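Local coordinates for uncharacterized protein (Bombyx mori, PDB 5AZ0) that probably catalyses the NAD(P)H-dependent reduction of aldehydes or ketones to the corresponding alcohols, as a member of the aldo-keto reductase family, at residues A[198-203]-A[270-275]; A[226-231]-A[308-313]; A[249-254]-A[293-298]; A[264-269]-A[302-307]. One frame throughout, in Å; residues are numbered along the deposited sequence.

Contact 1 (A[198-203]-A[270-275])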
loop_
_atom_site.group_PDB
_atom_site.type_symbol
_atom_site.label_atom_id
_atom_site.label_comp_id
_atom_site.label_asym_id
_atom_site.label_seq_id
_atom_site.Cartn_x
_atom_site.Cartn_y
_atom_site.Cartn_z
ATOM N N ILE A 198 1.683 -1.719 -5.090
ATOM C CA ILE A 198 1.649 -3.107 -5.537
ATOM C C ILE A 198 2.317 -3.999 -4.533
ATOM O O ILE A 198 3.054 -3.544 -3.671
ATOM C CB ILE A 198 2.432 -3.304 -6.870
ATOM C CG1 ILE A 198 3.826 -2.655 -6.778
ATOM C CG2 ILE A 198 1.648 -2.755 -8.009
ATOM C CD1 ILE A 198 4.712 -2.857 -7.959
ATOM N N GLU A 199 2.130 -5.302 -4.677
ATOM C CA GLU A 199 2.963 -6.238 -3.891
ATOM C C GLU A 199 4.395 -6.270 -4.349
ATOM O O GLU A 199 4.661 -6.483 -5.525
ATOM C CB GLU A 199 2.399 -7.643 -3.958
ATOM C CG GLU A 199 3.206 -8.664 -3.119
ATOM C CD GLU A 199 2.669 -10.133 -3.272
ATOM O OE1 GLU A 199 1.517 -10.353 -3.755
ATOM O OE2 GLU A 199 3.440 -11.061 -2.964
ATOM N N VAL A 200 5.312 -6.009 -3.419
ATOM C CA VAL A 200 6.742 -6.236 -3.621
ATOM C C VAL A 200 7.282 -6.831 -2.344
ATOM O O VAL A 200 6.977 -6.378 -1.234
ATOM C CB VAL A 200 7.537 -4.979 -3.915
ATOM C CG1 VAL A 200 8.864 -5.340 -4.638
ATOM C CG2 VAL A 200 6.745 -4.027 -4.799
ATOM N N ASN A 201 8.076 -7.873 -2.508
ATOM C CA ASN A 201 8.749 -8.616 -1.403
ATOM C C ASN A 201 9.945 -9.462 -1.988
ATOM O O ASN A 201 10.362 -9.262 -3.144
ATOM C CB ASN A 201 7.712 -9.438 -0.614
ATOM C CG ASN A 201 6.891 -10.329 -1.521
ATOM O OD1 ASN A 201 7.453 -11.225 -2.204
ATOM N ND2 ASN A 201 5.561 -10.163 -1.498
ATOM N N LEU A 202 10.606 -10.268 -1.158
ATOM C CA LEU A 202 11.827 -10.937 -1.609
ATOM C C LEU A 202 11.569 -12.023 -2.716
ATOM O O LEU A 202 12.417 -12.223 -3.547
ATOM C CB LEU A 202 12.613 -11.452 -0.428
ATOM C CG LEU A 202 13.190 -10.361 0.433
ATOM C CD1 LEU A 202 13.627 -10.968 1.744
ATOM C CD2 LEU A 202 14.353 -9.632 -0.252
ATOM N N ASN A 203 10.388 -12.624 -2.726
ATOM C CA ASN A 203 9.977 -13.585 -3.709
ATOM C C ASN A 203 9.317 -13.003 -4.935
ATOM O O ASN A 203 9.295 -13.701 -5.970
ATOM C CB ASN A 203 9.001 -14.605 -3.105
ATOM C CG ASN A 203 9.626 -15.407 -1.964
ATOM O OD1 ASN A 203 8.991 -15.698 -0.976
ATOM N ND2 ASN A 203 10.895 -15.726 -2.096
ATOM N N ARG A 270 16.061 -0.360 -2.804
ATOM C CA ARG A 270 15.490 -0.298 -4.161
ATOM C C ARG A 270 14.727 0.993 -4.474
ATOM O O ARG A 270 14.255 1.162 -5.613
ATOM C CB ARG A 270 14.601 -1.495 -4.447
ATOM C CG ARG A 270 15.242 -2.853 -4.196
ATOM C CD ARG A 270 14.343 -4.001 -4.700
ATOM N NE ARG A 270 13.926 -3.817 -6.105
ATOM C CZ ARG A 270 12.873 -4.422 -6.645
ATOM N NH1 ARG A 270 12.120 -5.250 -5.933
ATOM N NH2 ARG A 270 12.529 -4.153 -7.889
ATOM N N GLY A 271 14.635 1.930 -3.522
ATOM C CA GLY A 271 13.818 3.142 -3.709
ATOM C C GLY A 271 12.303 2.894 -3.627
ATOM O O GLY A 271 11.512 3.650 -4.176
ATOM N N ILE A 272 11.911 1.853 -2.916
ATOM C CA ILE A 272 10.532 1.451 -2.783
ATOM C C ILE A 272 10.042 1.784 -1.358
ATOM O O ILE A 272 10.741 1.478 -0.397
ATOM C CB ILE A 272 10.414 -0.071 -3.035
ATOM C CG1 ILE A 272 10.772 -0.329 -4.501
ATOM C CG2 ILE A 272 9.011 -0.545 -2.762
ATOM C CD1 ILE A 272 10.815 -1.802 -4.928
ATOM N N VAL A 273 8.836 2.404 -1.277
ATOM C CA VAL A 273 8.157 2.743 -0.054
ATOM C C VAL A 273 7.541 1.441 0.427
ATOM O O VAL A 273 6.987 0.738 -0.369
ATOM C CB VAL A 273 7.031 3.803 -0.302
ATOM C CG1 VAL A 273 6.205 4.015 0.958
ATOM C CG2 VAL A 273 7.586 5.127 -0.883
ATOM N N SER A 274 7.666 1.106 1.715
ATOM C CA SER A 274 7.019 -0.071 2.322
ATOM C C SER A 274 5.871 0.304 3.253
ATOM O O SER A 274 5.997 1.261 4.023
ATOM C CB SER A 274 8.013 -0.837 3.159
ATOM O OG SER A 274 8.842 -1.557 2.250
ATOM N N ILE A 275 4.825 -0.515 3.221
ATOM C CA ILE A 275 3.660 -0.447 4.081
ATOM C C ILE A 275 3.487 -1.786 4.808
ATOM O O ILE A 275 2.549 -2.557 4.559
ATOM C CB ILE A 275 2.319 -0.228 3.329
ATOM C CG1 ILE A 275 2.370 0.893 2.306
ATOM C CG2 ILE A 275 1.186 0.051 4.340
ATOM C CD1 ILE A 275 2.802 2.223 2.801
HETATM O O HOH W 1 12.392 -7.474 -4.068
#
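V200 and I272 supply the apolar half of this contact, which in the aldo-keto reductase (TIM) barrel joins the chain just beyond the sixth strand, 195-199, to the chain leading into the eighth, 273-274, across the seventh, 219-223. Their side chains reach toward each other tip to tip, with V200 CG1 4.1 Å from I272 CD1. A222 of the intervening strand packs on both, while L267 of helix 259-269 touches V200 and V210 of helix 207-215 touches I272, so the pair lies in the layer between the barrel and its helices.

The second kind of interaction is aliphatic packing on a charged group. I272 CD1 sits over the centre of the R270 guanidinium, 3.7 Å above its plane, and V200 CG1 approaches R270 NH1 obliquely at 3.5 Å. The bend in the arginine chain (chi3 52°) turns the guanidinium back over the isoleucine.

Polar bonding proceeds alongside. R270 NH1 is held by S205 O, and a water that donates to N201 O at 2.9 Å takes a weak bond from R270 NH1. Within 198-203, N201 ND2 gives a bond of 2.7 Å to the anti lone pair of E199 OE2, and that oxygen lies close to the plane of the asparagine amide.

No direct hydrogen bond crosses between the segments. The chemistry therefore implies a division of labour: methyl groups pack against the flat arginine, whose NH1 is bonded to the S205 carbonyl and, weakly, to a water.

Contact 2 (A[226-231]-A[308-313]). With ACT (acetate ion), chain G; ACT (acetate ion), chain D.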
loop_
_atom_site.group_PDB
_atom_site.type_symbol
_atom_site.label_atom_id
_atom_site.label_comp_id
_atom_site.label_asym_id
_atom_site.label_seq_id
_atom_site.Cartn_x
_atom_site.Cartn_y
_atom_site.Cartn_z
ATOM N N PHE A 226 6.758 -8.405 3.312
ATOM C CA PHE A 226 7.381 -9.622 3.865
ATOM C C PHE A 226 6.926 -10.890 3.145
ATOM O O PHE A 226 7.391 -11.989 3.476
ATOM C CB PHE A 226 7.018 -9.768 5.351
ATOM C CG PHE A 226 7.486 -8.613 6.215
ATOM C CD1 PHE A 226 8.814 -8.282 6.288
ATOM C CD2 PHE A 226 6.576 -7.862 6.953
ATOM C CE1 PHE A 226 9.237 -7.176 7.040
ATOM C CE2 PHE A 226 6.979 -6.783 7.719
ATOM C CZ PHE A 226 8.310 -6.460 7.807
ATOM N N GLY A 227 6.027 -10.737 2.172
ATOM C CA GLY A 227 5.465 -11.841 1.447
ATOM C C GLY A 227 5.003 -12.910 2.418
ATOM O O GLY A 227 4.252 -12.615 3.349
ATOM N N THR A 228 5.463 -14.148 2.227
ATOM C CA THR A 228 5.065 -15.268 3.129
ATOM C C THR A 228 6.140 -15.544 4.186
ATOM O O THR A 228 6.135 -16.565 4.819
ATOM C CB THR A 228 4.755 -16.563 2.322
ATOM O OG1 THR A 228 5.875 -16.901 1.480
ATOM C CG2 THR A 228 3.463 -16.394 1.452
ATOM N N MET A 229 7.060 -14.624 4.410
ATOM C CA MET A 229 8.145 -14.884 5.337
ATOM C C MET A 229 7.665 -14.954 6.761
ATOM O O MET A 229 8.138 -15.785 7.543
ATOM C CB MET A 229 9.211 -13.821 5.246
ATOM C CG MET A 229 10.372 -14.142 6.140
ATOM S SD MET A 229 11.711 -13.038 5.806
ATOM C CE MET A 229 11.135 -11.561 6.639
ATOM N N VAL A 230 6.775 -14.037 7.097
ATOM C CA VAL A 230 6.128 -14.011 8.416
ATOM C C VAL A 230 5.027 -15.095 8.595
ATOM O O VAL A 230 4.181 -15.262 7.704
ATOM C CB VAL A 230 5.559 -12.590 8.728
ATOM C CG1 VAL A 230 6.703 -11.582 8.866
ATOM C CG2 VAL A 230 4.503 -12.120 7.696
ATOM N N PRO A 231 5.012 -15.814 9.753
ATOM C CA PRO A 231 3.982 -16.849 10.056
ATOM C C PRO A 231 2.505 -16.636 9.558
ATOM O O PRO A 231 1.924 -17.562 8.969
ATOM C CB PRO A 231 4.059 -16.964 11.589
ATOM C CG PRO A 231 5.498 -16.685 11.911
ATOM C CD PRO A 231 6.059 -15.808 10.803
ATOM N N ASN A 308 11.356 -15.324 -7.259
ATOM C CA ASN A 308 10.911 -16.490 -8.005
ATOM C C ASN A 308 9.492 -16.382 -8.523
ATOM O O ASN A 308 8.888 -17.393 -8.894
ATOM C CB ASN A 308 10.990 -17.698 -7.082
ATOM C CG ASN A 308 10.099 -17.522 -5.870
ATOM O OD1 ASN A 308 9.253 -16.668 -5.860
ATOM N ND2 ASN A 308 10.304 -18.313 -4.853
ATOM N N GLY A 309 8.919 -15.180 -8.515
ATOM C CA GLY A 309 7.601 -15.001 -9.039
ATOM C C GLY A 309 6.440 -15.448 -8.163
ATOM O O GLY A 309 5.309 -15.313 -8.600
ATOM N N PHE A 310 6.680 -15.895 -6.941
ATOM C CA PHE A 310 5.593 -16.319 -6.041
ATOM C C PHE A 310 4.808 -15.085 -5.477
ATOM O O PHE A 310 5.373 -14.253 -4.759
ATOM C CB PHE A 310 6.182 -17.105 -4.853
ATOM C CG PHE A 310 5.130 -17.726 -3.973
ATOM C CD1 PHE A 310 4.541 -17.000 -2.928
ATOM C CD2 PHE A 310 4.703 -19.049 -4.191
ATOM C CE1 PHE A 310 3.503 -17.561 -2.156
ATOM C CE2 PHE A 310 3.683 -19.627 -3.410
ATOM C CZ PHE A 310 3.081 -18.886 -2.392
ATOM N N ARG A 311 3.534 -14.984 -5.806
ATOM C CA ARG A 311 2.712 -13.825 -5.499
ATOM C C ARG A 311 1.848 -14.180 -4.276
ATOM O O ARG A 311 1.036 -15.101 -4.311
ATOM C CB ARG A 311 1.861 -13.504 -6.706
ATOM C CG ARG A 311 1.053 -12.244 -6.527
ATOM C CD ARG A 311 0.208 -12.025 -7.732
ATOM N NE ARG A 311 0.995 -11.597 -8.877
ATOM C CZ ARG A 311 1.469 -10.368 -9.072
ATOM N NH1 ARG A 311 1.255 -9.377 -8.170
ATOM N NH2 ARG A 311 2.181 -10.112 -10.192
ATOM N N THR A 312 2.114 -13.497 -3.176
ATOM C CA THR A 312 1.379 -13.691 -1.912
ATOM C C THR A 312 -0.097 -13.351 -2.043
ATOM O O THR A 312 -0.913 -14.040 -1.480
ATOM C CB THR A 312 2.025 -12.847 -0.815
ATOM O OG1 THR A 312 3.401 -13.255 -0.651
ATOM C CG2 THR A 312 1.254 -12.968 0.481
ATOM N N VAL A 313 -0.434 -12.309 -2.824
ATOM C CA VAL A 313 -1.844 -11.806 -2.934
ATOM C C VAL A 313 -2.385 -11.969 -4.356
ATOM O O VAL A 313 -2.037 -11.204 -5.257
ATOM C CB VAL A 313 -1.956 -10.309 -2.470
ATOM C CG1 VAL A 313 -3.374 -9.768 -2.662
ATOM C CG2 VAL A 313 -1.526 -10.151 -1.010
HETATM C C ACT G . 1.317 -17.443 -6.775
HETATM O O ACT G . 2.187 -17.039 -7.627
HETATM O OXT ACT G . 0.128 -17.032 -6.604
HETATM C CH3 ACT G . 1.730 -18.467 -5.815
HETATM C C ACT D . 1.084 -6.023 -10.399
HETATM O O ACT D . 1.327 -6.454 -9.164
HETATM O OXT ACT D . 0.466 -4.967 -10.715
HETATM C CH3 ACT D . 1.513 -6.745 -11.645
#
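The type II' turn F226-M229, which follows the seventh barrel strand, meets the loop behind helix 297-304 through G227 and T228 on one side and F310 and T312 on the other. At the turn's first corner G227 has the positive phi (48°) that suits a residue without a side chain, and T312 OG1 comes to 3.3 Å from G227 CA, a close contact. The turn is closed by M229 N bonding to F226 O.

T228 carries the side-chain packing. Its CG2 stands opposite its own carbonyl carbon (chi1 54° for OG1), where it meets F310 CE1 and T312 OG1, each at 3.8 Å. The threonine crosses the phenylalanine at about a right angle, but slides past T312 in the reverse sense.

An Asx turn, F310 N to N308 OD1 at 2.9 Å, shapes the loop ahead of the ring. One face of F310 takes the methyl of an acetate, 3.3 Å above the plane and toward the rim, while R311 N bonds the same ion through its O. A second acetate meets R311 NH1 at the guanidinium edge; both ions probably came from the crystallisation liquor.

Around this surface contact, E199 of strand 195-199 accepts from the backbone nitrogens of T312 and V313, and F226 packs on helix 259-269.

Contact 3 (A[249-254]-A[293-298])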
loop_
_atom_site.group_PDB
_atom_site.type_symbol
_atom_site.label_atom_id
_atom_site.label_comp_id
_atom_site.label_asym_id
_atom_site.label_seq_id
_atom_site.Cartn_x
_atom_site.Cartn_y
_atom_site.Cartn_z
ATOM N N LEU A 249 19.573 -14.394 8.347
ATOM C CA LEU A 249 20.261 -14.226 9.708
ATOM C C LEU A 249 21.695 -13.744 9.607
ATOM O O LEU A 249 22.134 -12.823 10.339
ATOM C CB LEU A 249 20.172 -15.497 10.539
ATOM C CG LEU A 249 18.748 -16.047 10.827
ATOM C CD1 LEU A 249 18.764 -17.546 11.074
ATOM C CD2 LEU A 249 18.059 -15.337 11.989
ATOM N N ALA A 250 22.410 -14.256 8.609
ATOM C CA ALA A 250 23.818 -13.905 8.438
ATOM C C ALA A 250 23.986 -12.490 7.988
ATOM O O ALA A 250 24.837 -11.727 8.499
ATOM C CB ALA A 250 24.504 -14.865 7.465
ATOM N N ILE A 251 23.181 -12.108 7.004
ATOM C CA ILE A 251 23.116 -10.665 6.598
ATOM C C ILE A 251 22.697 -9.821 7.814
ATOM O O ILE A 251 23.286 -8.758 8.065
ATOM C CB ILE A 251 22.190 -10.445 5.365
ATOM C CG1 ILE A 251 22.778 -11.183 4.128
ATOM C CG2 ILE A 251 22.052 -8.961 5.032
ATOM C CD1 ILE A 251 21.772 -11.608 3.094
ATOM N N GLY A 252 21.701 -10.310 8.557
ATOM C CA GLY A 252 21.338 -9.705 9.862
ATOM C C GLY A 252 22.538 -9.380 10.760
ATOM O O GLY A 252 22.860 -8.184 11.025
ATOM N N ARG A 253 23.251 -10.433 11.167
ATOM C CA ARG A 253 24.409 -10.257 12.082
ATOM C C ARG A 253 25.425 -9.324 11.467
ATOM O O ARG A 253 26.020 -8.490 12.144
ATOM C CB ARG A 253 25.074 -11.584 12.456
ATOM C CG ARG A 253 24.212 -12.514 13.308
ATOM C CD ARG A 253 25.003 -13.786 13.658
ATOM N NE ARG A 253 25.217 -14.646 12.478
ATOM C CZ ARG A 253 24.454 -15.692 12.106
ATOM N NH1 ARG A 253 23.391 -16.093 12.821
ATOM N NH2 ARG A 253 24.768 -16.369 10.993
ATOM N N LYS A 254 25.631 -9.410 10.172
ATOM C CA LYS A 254 26.597 -8.503 9.585
ATOM C C LYS A 254 26.323 -7.024 9.822
ATOM O O LYS A 254 27.231 -6.270 10.105
ATOM C CB LYS A 254 26.746 -8.809 8.104
ATOM C CG LYS A 254 27.707 -7.922 7.382
ATOM C CD LYS A 254 27.828 -8.383 5.935
ATOM C CE LYS A 254 28.607 -7.340 5.161
ATOM N NZ LYS A 254 28.713 -7.754 3.744
ATOM N N PHE A 293 21.752 1.818 7.360
ATOM C CA PHE A 293 22.669 0.780 6.885
ATOM C C PHE A 293 22.558 0.608 5.385
ATOM O O PHE A 293 21.502 0.810 4.831
ATOM C CB PHE A 293 22.511 -0.537 7.695
ATOM C CG PHE A 293 21.310 -1.395 7.339
ATOM C CD1 PHE A 293 20.040 -1.106 7.848
ATOM C CD2 PHE A 293 21.464 -2.583 6.602
ATOM C CE1 PHE A 293 18.958 -1.940 7.581
ATOM C CE2 PHE A 293 20.373 -3.419 6.307
ATOM C CZ PHE A 293 19.110 -3.085 6.776
ATOM N N GLN A 294 23.675 0.303 4.740
ATOM C CA GLN A 294 23.773 0.172 3.295
ATOM C C GLN A 294 24.122 -1.299 3.072
ATOM O O GLN A 294 25.093 -1.786 3.645
ATOM C CB GLN A 294 24.855 1.125 2.784
ATOM C CG GLN A 294 24.972 1.273 1.264
ATOM C CD GLN A 294 23.893 2.167 0.642
ATOM O OE1 GLN A 294 23.393 3.107 1.280
ATOM N NE2 GLN A 294 23.529 1.877 -0.611
ATOM N N LEU A 295 23.280 -2.029 2.332
ATOM C CA LEU A 295 23.553 -3.415 1.972
ATOM C C LEU A 295 24.567 -3.369 0.858
ATOM O O LEU A 295 24.410 -2.580 -0.103
ATOM C CB LEU A 295 22.293 -4.181 1.549
ATOM C CG LEU A 295 21.314 -4.494 2.676
ATOM C CD1 LEU A 295 19.867 -4.500 2.166
ATOM C CD2 LEU A 295 21.549 -5.811 3.402
ATOM N N ASP A 296 25.632 -4.181 0.970
ATOM C CA ASP A 296 26.687 -4.142 -0.078
ATOM C C ASP A 296 26.312 -5.064 -1.235
ATOM O O ASP A 296 25.318 -5.799 -1.161
ATOM C CB ASP A 296 28.108 -4.385 0.486
ATOM C CG ASP A 296 28.300 -5.778 1.030
ATOM O OD1 ASP A 296 27.722 -6.755 0.485
ATOM O OD2 ASP A 296 29.018 -5.855 2.030
ATOM N N ASP A 297 27.088 -4.961 -2.303
ATOM C CA ASP A 297 26.797 -5.616 -3.554
ATOM C C ASP A 297 26.582 -7.082 -3.327
ATOM O O ASP A 297 25.701 -7.658 -3.917
ATOM C CB ASP A 297 27.925 -5.425 -4.566
ATOM C CG ASP A 297 28.100 -3.973 -5.009
ATOM O OD1 ASP A 297 27.107 -3.220 -5.047
ATOM O OD2 ASP A 297 29.251 -3.581 -5.337
ATOM N N GLU A 298 27.382 -7.691 -2.467
ATOM C CA GLU A 298 27.267 -9.149 -2.185
ATOM C C GLU A 298 25.929 -9.524 -1.565
ATOM O O GLU A 298 25.275 -10.519 -1.971
ATOM C CB GLU A 298 28.414 -9.596 -1.256
ATOM C CG GLU A 298 28.508 -11.104 -1.016
ATOM C CD GLU A 298 29.435 -11.488 0.155
ATOM O OE1 GLU A 298 30.438 -10.776 0.398
ATOM O OE2 GLU A 298 29.150 -12.507 0.826
#
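K254 NZ is gripped by two carboxylates, bonding D296 OD2 at 2.6 Å across the contact and making a second salt bridge with D299. The pairing ties helix 246-255 to the start of helix 297-304; by their places in the chain these correspond to the two extra helices that aldo-keto reductases add to the TIM barrel.

The lysine arrives fully extended, its CG anti to the backbone N (chi1 179°), and crosses the aspartate at about a right angle. It meets D296 OD2 on the syn side, 22° out of the carboxylate plane. D296 is also the N-cap of helix 297-304: with chi1 at 66° its carboxylate is folded back over its own backbone, and OD1 accepts from D299 N. The two oxygens thus have separate duties, one toward the lysine and one toward the helix start, whose dipole would probably help stabilise the negative charge. Replacing D296 by an alanine would probably leave D299 N without its cap and K254 with one carboxylate fewer to balance it.

Beside the salt bridge lies an apolar pair. I251 points toward the opposite segment, flanked by V262 of helix 259-269 and by T302, while L295 rests also on Y266 and L303. Where these two side chains cross, I251 CG2 touches L295 CD2 at 3.6 Å.

Contact 4 (A[264-269]-A[302-307]). With EDO (1,2-ethanediol), chain C.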
loop_
_atom_site.group_PDB
_atom_site.type_symbol
_atom_site.label_atom_id
_atom_site.label_comp_id
_atom_site.label_asym_id
_atom_site.label_seq_id
_atom_site.Cartn_x
_atom_site.Cartn_y
_atom_site.Cartn_z
ATOM N N LEU A 264 13.038 -4.992 4.909
ATOM C CA LEU A 264 12.585 -3.607 4.673
ATOM C C LEU A 264 13.665 -2.704 4.166
ATOM O O LEU A 264 13.429 -1.805 3.326
ATOM C CB LEU A 264 11.909 -2.961 5.904
ATOM C CG LEU A 264 10.647 -3.662 6.347
ATOM C CD1 LEU A 264 9.943 -2.871 7.495
ATOM C CD2 LEU A 264 9.686 -3.941 5.212
ATOM N N GLY A 265 14.860 -2.874 4.697
ATOM C CA GLY A 265 15.946 -2.051 4.242
ATOM C C GLY A 265 16.349 -2.286 2.785
ATOM O O GLY A 265 16.765 -1.365 2.091
ATOM N N TYR A 266 16.203 -3.518 2.342
ATOM C CA TYR A 266 16.454 -3.906 0.956
ATOM C C TYR A 266 15.465 -3.134 0.011
ATOM O O TYR A 266 15.888 -2.399 -0.935
ATOM C CB TYR A 266 16.299 -5.414 0.861
ATOM C CG TYR A 266 16.430 -5.900 -0.557
ATOM C CD1 TYR A 266 17.642 -5.745 -1.272
ATOM C CD2 TYR A 266 15.342 -6.465 -1.217
ATOM C CE1 TYR A 266 17.761 -6.164 -2.588
ATOM C CE2 TYR A 266 15.458 -6.936 -2.544
ATOM C CZ TYR A 266 16.679 -6.795 -3.222
ATOM O OH TYR A 266 16.784 -7.247 -4.527
ATOM N N LEU A 267 14.176 -3.186 0.371
ATOM C CA LEU A 267 13.119 -2.444 -0.387
ATOM C C LEU A 267 13.428 -0.989 -0.385
ATOM O O LEU A 267 13.359 -0.305 -1.454
ATOM C CB LEU A 267 11.685 -2.707 0.129
ATOM C CG LEU A 267 11.255 -4.165 -0.038
ATOM C CD1 LEU A 267 9.959 -4.489 0.665
ATOM C CD2 LEU A 267 11.111 -4.563 -1.511
ATOM N N TYR A 268 13.846 -0.485 0.777
ATOM C CA TYR A 268 14.154 0.931 0.870
ATOM C C TYR A 268 15.264 1.264 -0.068
ATOM O O TYR A 268 15.266 2.311 -0.717
ATOM C CB TYR A 268 14.555 1.297 2.300
ATOM C CG TYR A 268 15.171 2.632 2.410
ATOM C CD1 TYR A 268 14.446 3.752 2.170
ATOM C CD2 TYR A 268 16.513 2.777 2.735
ATOM C CE1 TYR A 268 15.006 5.015 2.243
ATOM C CE2 TYR A 268 17.099 4.056 2.827
ATOM C CZ TYR A 268 16.335 5.189 2.571
ATOM O OH TYR A 268 16.910 6.492 2.613
ATOM N N GLN A 269 16.260 0.380 -0.083
ATOM C CA GLN A 269 17.420 0.552 -0.920
ATOM C C GLN A 269 17.112 0.383 -2.436
ATOM O O GLN A 269 17.810 0.951 -3.218
ATOM C CB GLN A 269 18.522 -0.446 -0.523
ATOM C CG GLN A 269 19.901 -0.016 -1.051
ATOM C CD GLN A 269 21.073 -0.767 -0.394
ATOM O OE1 GLN A 269 21.188 -0.827 0.835
ATOM N NE2 GLN A 269 21.930 -1.341 -1.223
ATOM N N THR A 302 22.692 -11.658 -2.995
ATOM C CA THR A 302 22.058 -12.772 -2.258
ATOM C C THR A 302 20.539 -12.599 -2.127
ATOM O O THR A 302 19.708 -13.560 -2.383
ATOM C CB THR A 302 22.699 -12.920 -0.830
ATOM O OG1 THR A 302 24.139 -13.088 -0.920
ATOM C CG2 THR A 302 22.128 -14.066 -0.091
ATOM N N LEU A 303 20.156 -11.386 -1.704
ATOM C CA LEU A 303 18.733 -11.139 -1.460
ATOM C C LEU A 303 17.965 -11.236 -2.783
ATOM O O LEU A 303 16.881 -11.773 -2.840
ATOM C CB LEU A 303 18.543 -9.774 -0.827
ATOM C CG LEU A 303 19.034 -9.680 0.611
ATOM C CD1 LEU A 303 19.326 -8.274 1.030
ATOM C CD2 LEU A 303 18.036 -10.327 1.526
ATOM N N ALA A 304 18.569 -10.750 -3.859
ATOM C CA ALA A 304 17.969 -10.888 -5.186
ATOM C C ALA A 304 17.752 -12.314 -5.581
ATOM O O ALA A 304 16.878 -12.532 -6.417
ATOM C CB ALA A 304 18.796 -10.188 -6.245
ATOM N N GLN A 305 18.490 -13.292 -5.009
ATOM C CA GLN A 305 18.282 -14.706 -5.412
ATOM C C GLN A 305 16.999 -15.269 -4.922
ATOM O O GLN A 305 16.541 -16.299 -5.456
ATOM C CB GLN A 305 19.401 -15.681 -4.997
ATOM C CG GLN A 305 20.720 -15.435 -5.704
ATOM C CD GLN A 305 21.869 -16.223 -5.043
ATOM O OE1 GLN A 305 22.545 -15.731 -4.152
ATOM N NE2 GLN A 305 22.061 -17.460 -5.464
ATOM N N PHE A 306 16.376 -14.634 -3.931
ATOM C CA PHE A 306 15.070 -15.155 -3.490
ATOM C C PHE A 306 13.921 -14.941 -4.470
ATOM O O PHE A 306 12.863 -15.529 -4.310
ATOM C CB PHE A 306 14.735 -14.547 -2.143
ATOM C CG PHE A 306 15.585 -15.062 -1.013
ATOM C CD1 PHE A 306 15.506 -16.415 -0.631
ATOM C CD2 PHE A 306 16.411 -14.196 -0.291
ATOM C CE1 PHE A 306 16.263 -16.920 0.421
ATOM C CE2 PHE A 306 17.169 -14.684 0.785
ATOM C CZ PHE A 306 17.094 -16.054 1.129
ATOM N N ASP A 307 14.100 -14.066 -5.449
ATOM C CA ASP A 307 13.031 -13.720 -6.388
ATOM C C ASP A 307 12.624 -14.927 -7.253
ATOM O O ASP A 307 13.486 -15.491 -7.883
ATOM C CB ASP A 307 13.536 -12.634 -7.332
ATOM C CG ASP A 307 12.427 -12.064 -8.236
ATOM O OD1 ASP A 307 11.232 -12.127 -7.929
ATOM O OD2 ASP A 307 12.785 -11.489 -9.248
HETATM C C1 EDO C . 15.927 -7.583 -9.202
HETATM O O1 EDO C . 15.909 -6.267 -8.584
HETATM C C2 EDO C . 15.536 -8.463 -8.021
HETATM O O2 EDO C . 15.162 -9.789 -8.368
#
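Y266 on helix 259-269 and L303 on helix 297-304 bring their CA atoms to 8.0 Å, and a type I turn runs from A304 to D307. The first helix is the seventh of the TIM barrel's outer ring, and the second corresponds, by its place in the chain, to the extra helix that follows the eighth barrel helix in aldo-keto reductases.

A CH-pi contact dominates: L303 CB lies over the face of the Y266 ring, 4.1 Å from its centroid and 12° off the normal. L303 CD1 extends back along the same ring to reach Y266 CD1 at 3.8 Å, the two side chains sliding past each other in opposite directions. A chi1 of 175° sets the ring trans to the tyrosine's backbone N, and from there it lies across the leucine. M248 of helix 246-255 packs on L303, and L202 on Y266.

With a serine in place of Y266, L303 would probably lose the flat surface under its CB, and a gap would open between the helices.

Farther out a 1,2-ethanediol, probably from the crystallisation liquor, donates from O2 to D307 OD2, which S205 OG also meets. At the ring's end, Y266 OH stands 3.9 Å from A304 CA.

Read together, the four contacts run from barrel to surface. Contact 1 is the buried one, where the chain at the ends of two strands meets, packed by neighbouring helices, through methyl packing and a water bridge; contact 2 is a surface meeting of two loops, without a direct hydrogen bond between them. Contacts 3 and 4 are partly buried and share helix 297-304, one fixing its start by charge and the other its end by aromatic packing. They join where L295 N bonds Q269 OE1. Contacts 1 and 4 meet where N203 ND2 bonds F306 O, and helix 259-269 leads from contact 4 directly into strand 273-274 of contact 1. Only contact 3 carries a salt bridge between its segments.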